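Local coordinates for protein alpha-1,4-endofucoidanase (Mariniflexile fucanivorans, PDB 6DLH) that hydrolyses alpha-1,4-linked fucoidan from within the chain by a retaining mechanism, as a family 107 glycoside hydrolase that also binds calcium ions, at residues Y147-E159 and R197-L209. Residues are numbered along the deposited sequence; the frame is centred on the assembly and turned at random.
Sequences YVNSYNLLARIPE and RRKYMFCYAEFIL
Asn152 and Tyr204 join the turns that follow strand 143-149 to helix 198-216, which lies in the crossover to the adjacent parallel strand 222-226, and illustrate how a polar side chain can pack like a flat hydrophobic one. Asn152 CB sits over the middle of the Tyr204 ring, 3.5 Å from its centroid in a CH-pi contact, and the amide continues across the same face, its plane 21° from the ring. With CG between the backbone N and carbonyl carbon (chi1 67°), the amide also meets its own turn: Asn152 ND2 donates to Ser150 O at 2.7 Å, while Asn152 OD1 accepts from Leu153 N, the donor lying above the carbonyl plane. With an alanine here CB could still sit over the ring, but Ser150 O and Leu153 N would probably lose the side-chain partners that brace the turn, and Tyr204 its stacked amide.

Apolar packing extends from the stack. Leu153 CD1 meets the ring edge, 3.8 Å from Tyr204 CD1; Ile208 CB, from the same helix, lies over the other face toward its rim. Tyr204 OH is hydrogen-bonded to His95 NE2. Leu154 spreads its methyls over Tyr200 CB and Met201 SD. The bent Met201 chain brings CE to 3.3 Å from Ser150 O.

Polar contacts cluster at the helix start. Arg197, the N-cap residue, bends at chi3 (-70°) and donates from NH1 to Ala155 O at 2.6 Å, a short, bent bond with the oxygen tilted out of the guanidinium plane. Leu154 CB lies over one guanidinium face. Arg197 NH2 approaches the Tyr151 ring edge and reaches Arg156 O through a water.

Its polar atoms engaged by its own turn, the amide can lie flat on the ring, while arginine ties down the loop carbonyls.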
loop_
_atom_site.group_PDB
_atom_site.type_symbol
_atom_site.label_atom_id
_atom_site.label_comp_id
_atom_site.label_asym_id
_atom_site.label_seq_id
_atom_site.Cartn_x
_atom_site.Cartn_y
_atom_site.Cartn_z
ATOM N N TYR A 147 -5.466 -8.563 -0.757
ATOM C CA TYR A 147 -6.491 -8.366 -1.764
ATOM C C TYR A 147 -5.888 -8.464 -3.162
ATOM O O TYR A 147 -4.902 -7.796 -3.466
ATOM C CB TYR A 147 -7.150 -6.995 -1.613
ATOM C CG TYR A 147 -8.118 -6.665 -2.722
ATOM C CD1 TYR A 147 -7.677 -6.184 -3.949
ATOM C CD2 TYR A 147 -9.483 -6.845 -2.547
ATOM C CE1 TYR A 147 -8.564 -5.895 -4.974
ATOM C CE2 TYR A 147 -10.384 -6.549 -3.555
ATOM C CZ TYR A 147 -9.924 -6.073 -4.772
ATOM O OH TYR A 147 -10.826 -5.786 -5.755
ATOM N N VAL A 148 -6.527 -9.279 -4.012
ATOM C CA VAL A 148 -6.170 -9.411 -5.416
ATOM C C VAL A 148 -7.457 -9.370 -6.230
ATOM O O VAL A 148 -8.387 -10.119 -5.956
ATOM C CB VAL A 148 -5.380 -10.707 -5.695
ATOM C CG1 VAL A 148 -5.237 -10.961 -7.192
ATOM C CG2 VAL A 148 -4.011 -10.704 -5.023
ATOM N N ASN A 149 -7.514 -8.464 -7.206
ATOM C CA ASN A 149 -8.629 -8.474 -8.131
ATOM C C ASN A 149 -8.357 -9.555 -9.171
ATOM O O ASN A 149 -7.246 -9.653 -9.691
ATOM C CB ASN A 149 -8.907 -7.093 -8.721
ATOM C CG ASN A 149 -10.175 -7.077 -9.543
ATOM O OD1 ASN A 149 -10.170 -7.506 -10.696
ATOM N ND2 ASN A 149 -11.266 -6.604 -8.959
ATOM N N SER A 150 -9.380 -10.368 -9.444
ATOM C CA SER A 150 -9.235 -11.590 -10.219
ATOM C C SER A 150 -8.862 -11.297 -11.671
ATOM O O SER A 150 -8.214 -12.126 -12.304
ATOM C CB SER A 150 -10.479 -12.439 -10.124
ATOM O OG SER A 150 -10.600 -13.013 -8.827
ATOM N N TYR A 151 -9.266 -10.123 -12.176
ATOM C CA TYR A 151 -9.008 -9.696 -13.544
ATOM C C TYR A 151 -7.525 -9.386 -13.738
ATOM O O TYR A 151 -7.048 -9.376 -14.869
ATOM C CB TYR A 151 -9.834 -8.460 -13.916
ATOM C CG TYR A 151 -11.226 -8.747 -14.420
ATOM C CD1 TYR A 151 -11.468 -9.019 -15.760
ATOM C CD2 TYR A 151 -12.310 -8.746 -13.555
ATOM C CE1 TYR A 151 -12.749 -9.290 -16.224
ATOM C CE2 TYR A 151 -13.596 -9.010 -14.004
ATOM C CZ TYR A 151 -13.819 -9.287 -15.342
ATOM O OH TYR A 151 -15.091 -9.546 -15.776
ATOM N N ASN A 152 -6.826 -9.092 -12.632
ATOM C CA ASN A 152 -5.379 -8.942 -12.589
ATOM C C ASN A 152 -4.904 -8.057 -13.744
ATOM O O ASN A 152 -5.418 -6.954 -13.920
ATOM C CB ASN A 152 -4.688 -10.290 -12.362
ATOM C CG ASN A 152 -4.840 -11.254 -13.522
ATOM O OD1 ASN A 152 -4.119 -11.157 -14.516
ATOM N ND2 ASN A 152 -5.771 -12.189 -13.403
ATOM N N LEU A 153 -3.955 -8.559 -14.547
ATOM C CA LEU A 153 -3.297 -7.778 -15.588
ATOM C C LEU A 153 -4.183 -7.603 -16.826
ATOM O O LEU A 153 -3.928 -6.717 -17.644
ATOM C CB LEU A 153 -1.948 -8.425 -15.927
ATOM C CG LEU A 153 -0.887 -8.341 -14.826
ATOM C CD1 LEU A 153 0.212 -9.368 -15.040
ATOM C CD2 LEU A 153 -0.303 -6.937 -14.721
ATOM N N LEU A 154 -5.238 -8.418 -16.949
ATOM C CA LEU A 154 -6.191 -8.279 -18.044
ATOM C C LEU A 154 -6.978 -6.981 -17.889
ATOM O O LEU A 154 -7.023 -6.401 -16.805
ATOM C CB LEU A 154 -7.135 -9.485 -18.071
ATOM C CG LEU A 154 -6.565 -10.788 -18.634
ATOM C CD1 LEU A 154 -5.528 -10.530 -19.721
ATOM C CD2 LEU A 154 -5.980 -11.661 -17.537
ATOM N N ALA A 155 -7.593 -6.538 -18.989
ATOM C CA ALA A 155 -8.432 -5.351 -18.983
ATOM C C ALA A 155 -9.890 -5.751 -18.761
ATOM O O ALA A 155 -10.438 -6.560 -19.506
ATOM C CB ALA A 155 -8.260 -4.587 -20.272
ATOM N N ARG A 156 -10.504 -5.163 -17.730
ATOM C CA ARG A 156 -11.870 -5.480 -17.349
ATOM C C ARG A 156 -12.816 -4.990 -18.440
ATOM O O ARG A 156 -13.738 -5.701 -18.829
ATOM C CB ARG A 156 -12.195 -4.844 -15.993
ATOM C CG ARG A 156 -13.428 -5.405 -15.298
ATOM C CD ARG A 156 -13.831 -4.476 -14.170
ATOM N NE ARG A 156 -15.128 -4.792 -13.595
ATOM C CZ ARG A 156 -15.314 -5.551 -12.520
ATOM N NH1 ARG A 156 -14.279 -6.083 -11.893
ATOM N NH2 ARG A 156 -16.539 -5.773 -12.080
ATOM N N ILE A 157 -12.571 -3.764 -18.913
ATOM C CA ILE A 157 -13.297 -3.163 -20.020
ATOM C C ILE A 157 -12.318 -3.025 -21.187
ATOM O O ILE A 157 -11.641 -2.003 -21.304
ATOM C CB ILE A 157 -13.882 -1.796 -19.599
ATOM C CG1 ILE A 157 -14.479 -1.803 -18.186
ATOM C CG2 ILE A 157 -14.858 -1.264 -20.638
ATOM C CD1 ILE A 157 -15.715 -2.669 -18.017
ATOM N N PRO A 158 -12.190 -4.048 -22.070
ATOM C CA PRO A 158 -11.217 -4.017 -23.170
ATOM C C PRO A 158 -11.386 -2.895 -24.196
ATOM O O PRO A 158 -10.434 -2.554 -24.894
ATOM C CB PRO A 158 -11.383 -5.390 -23.844
ATOM C CG PRO A 158 -12.021 -6.256 -22.781
ATOM C CD PRO A 158 -12.942 -5.312 -22.035
ATOM N N GLU A 159 -12.596 -2.329 -24.280
ATOM C CA GLU A 159 -12.888 -1.245 -25.208
ATOM C C GLU A 159 -12.755 0.101 -24.496
ATOM O O GLU A 159 -13.254 1.119 -24.977
ATOM C CB GLU A 159 -14.266 -1.434 -25.850
ATOM N N ARG A 197 -10.452 -15.202 -21.981
ATOM C CA ARG A 197 -9.026 -15.013 -21.758
ATOM C C ARG A 197 -8.500 -16.015 -20.732
ATOM O O ARG A 197 -7.569 -15.708 -19.989
ATOM C CB ARG A 197 -8.770 -13.573 -21.305
ATOM C CG ARG A 197 -9.160 -12.532 -22.341
ATOM C CD ARG A 197 -9.171 -11.130 -21.768
ATOM N NE ARG A 197 -10.269 -10.962 -20.832
ATOM C CZ ARG A 197 -10.820 -9.799 -20.511
ATOM N NH1 ARG A 197 -10.325 -8.669 -20.989
ATOM N NH2 ARG A 197 -11.875 -9.777 -19.716
ATOM N N ARG A 198 -9.068 -17.226 -20.739
ATOM C CA ARG A 198 -8.777 -18.267 -19.764
ATOM C C ARG A 198 -7.276 -18.544 -19.654
ATOM O O ARG A 198 -6.768 -18.731 -18.546
ATOM C CB ARG A 198 -9.559 -19.542 -20.101
ATOM C CG ARG A 198 -9.293 -20.733 -19.186
ATOM C CD ARG A 198 -10.142 -21.928 -19.594
ATOM N NE ARG A 198 -9.990 -23.099 -18.739
ATOM C CZ ARG A 198 -10.785 -23.403 -17.718
ATOM N NH1 ARG A 198 -11.852 -22.660 -17.470
ATOM N NH2 ARG A 198 -10.507 -24.443 -16.947
ATOM N N LYS A 199 -6.576 -18.610 -20.797
ATOM C CA LYS A 199 -5.195 -19.081 -20.790
ATOM C C LYS A 199 -4.314 -18.087 -20.034
ATOM O O LYS A 199 -3.433 -18.492 -19.275
ATOM C CB LYS A 199 -4.688 -19.420 -22.199
ATOM C CG LYS A 199 -4.589 -18.254 -23.173
ATOM C CD LYS A 199 -4.159 -18.653 -24.571
ATOM C CE LYS A 199 -4.165 -17.477 -25.528
ATOM N NZ LYS A 199 -3.873 -17.886 -26.923
ATOM N N TYR A 200 -4.599 -16.792 -20.226
ATOM C CA TYR A 200 -3.890 -15.705 -19.568
ATOM C C TYR A 200 -4.085 -15.766 -18.053
ATOM O O TYR A 200 -3.180 -15.412 -17.301
ATOM C CB TYR A 200 -4.319 -14.353 -20.145
ATOM C CG TYR A 200 -4.256 -14.235 -21.649
ATOM C CD1 TYR A 200 -3.079 -14.476 -22.342
ATOM C CD2 TYR A 200 -5.371 -13.858 -22.383
ATOM C CE1 TYR A 200 -3.013 -14.361 -23.723
ATOM C CE2 TYR A 200 -5.324 -13.740 -23.763
ATOM C CZ TYR A 200 -4.140 -13.989 -24.437
ATOM O OH TYR A 200 -4.086 -13.871 -25.797
ATOM N N MET A 201 -5.268 -16.217 -17.609
ATOM C CA MET A 201 -5.573 -16.308 -16.188
ATOM C C MET A 201 -4.634 -17.309 -15.522
ATOM O O MET A 201 -4.143 -17.056 -14.422
ATOM C CB MET A 201 -7.028 -16.715 -15.929
ATOM C CG MET A 201 -8.039 -15.638 -16.298
ATOM S SD MET A 201 -8.084 -14.255 -15.126
ATOM C CE MET A 201 -8.512 -15.133 -13.622
ATOM N N PHE A 202 -4.389 -18.437 -16.201
ATOM C CA PHE A 202 -3.492 -19.466 -15.692
ATOM C C PHE A 202 -2.049 -18.957 -15.703
ATOM O O PHE A 202 -1.253 -19.359 -14.856
ATOM C CB PHE A 202 -3.638 -20.767 -16.486
ATOM C CG PHE A 202 -4.767 -21.673 -16.060
ATOM C CD1 PHE A 202 -4.603 -22.568 -15.009
ATOM C CD2 PHE A 202 -5.982 -21.658 -16.733
ATOM C CE1 PHE A 202 -5.637 -23.414 -14.630
ATOM C CE2 PHE A 202 -7.015 -22.504 -16.353
ATOM C CZ PHE A 202 -6.843 -23.377 -15.300
ATOM N N CYS A 203 -1.727 -18.078 -16.665
ATOM C CA CYS A 203 -0.434 -17.407 -16.716
ATOM C C CYS A 203 -0.171 -16.736 -15.367
ATOM O O CYS A 203 0.841 -17.010 -14.719
ATOM C CB CYS A 203 -0.393 -16.347 -17.815
ATOM S SG CYS A 203 0.135 -16.931 -19.451
ATOM N N TYR A 204 -1.124 -15.887 -14.951
ATOM C CA TYR A 204 -1.013 -15.068 -13.755
ATOM C C TYR A 204 -0.792 -15.938 -12.520
ATOM O O TYR A 204 0.094 -15.659 -11.714
ATOM C CB TYR A 204 -2.227 -14.147 -13.605
ATOM C CG TYR A 204 -2.085 -13.132 -12.498
ATOM C CD1 TYR A 204 -1.480 -11.905 -12.727
ATOM C CD2 TYR A 204 -2.531 -13.408 -11.213
ATOM C CE1 TYR A 204 -1.339 -10.971 -11.714
ATOM C CE2 TYR A 204 -2.392 -12.486 -10.188
ATOM C CZ TYR A 204 -1.793 -11.264 -10.440
ATOM O OH TYR A 204 -1.649 -10.353 -9.436
ATOM N N ALA A 205 -1.592 -16.998 -12.380
ATOM C CA ALA A 205 -1.485 -17.867 -11.219
ATOM C C ALA A 205 -0.082 -18.465 -11.114
ATOM O O ALA A 205 0.476 -18.534 -10.019
ATOM C CB ALA A 205 -2.550 -18.934 -11.256
ATOM N N GLU A 206 0.487 -18.881 -12.255
ATOM C CA GLU A 206 1.712 -19.671 -12.252
ATOM C C GLU A 206 2.946 -18.772 -12.176
ATOM O O GLU A 206 3.867 -19.076 -11.427
ATOM C CB GLU A 206 1.755 -20.640 -13.440
ATOM C CG GLU A 206 3.028 -21.475 -13.521
ATOM C CD GLU A 206 3.172 -22.606 -12.512
ATOM O OE1 GLU A 206 2.137 -23.120 -12.041
ATOM O OE2 GLU A 206 4.325 -22.976 -12.201
ATOM N N PHE A 207 2.956 -17.673 -12.941
ATOM C CA PHE A 207 4.169 -16.884 -13.111
ATOM C C PHE A 207 4.178 -15.628 -12.237
ATOM O O PHE A 207 5.237 -15.227 -11.748
ATOM C CB PHE A 207 4.446 -16.612 -14.591
ATOM C CG PHE A 207 4.916 -17.832 -15.345
ATOM C CD1 PHE A 207 4.261 -18.257 -16.492
ATOM C CD2 PHE A 207 5.995 -18.578 -14.887
ATOM C CE1 PHE A 207 4.690 -19.390 -17.170
ATOM C CE2 PHE A 207 6.422 -19.711 -15.564
ATOM C CZ PHE A 207 5.767 -20.114 -16.706
ATOM N N ILE A 208 3.006 -15.007 -12.056
ATOM C CA ILE A 208 2.919 -13.800 -11.251
ATOM C C ILE A 208 2.558 -14.160 -9.811
ATOM O O ILE A 208 3.337 -13.884 -8.901
ATOM C CB ILE A 208 1.962 -12.761 -11.870
ATOM C CG1 ILE A 208 2.250 -12.517 -13.357
ATOM C CG2 ILE A 208 1.984 -11.465 -11.069
ATOM C CD1 ILE A 208 3.586 -11.857 -13.645
ATOM N N LEU A 209 1.396 -14.798 -9.616
ATOM C CA LEU A 209 0.829 -14.987 -8.288
ATOM C C LEU A 209 1.705 -15.896 -7.430
ATOM O O LEU A 209 1.878 -15.631 -6.241
ATOM C CB LEU A 209 -0.603 -15.524 -8.403
ATOM C CG LEU A 209 -1.334 -15.783 -7.083
ATOM C CD1 LEU A 209 -1.490 -14.501 -6.272
ATOM C CD2 LEU A 209 -2.699 -16.407 -7.335
HETATM O O HOH W 1 -14.024 -8.104 -19.459
#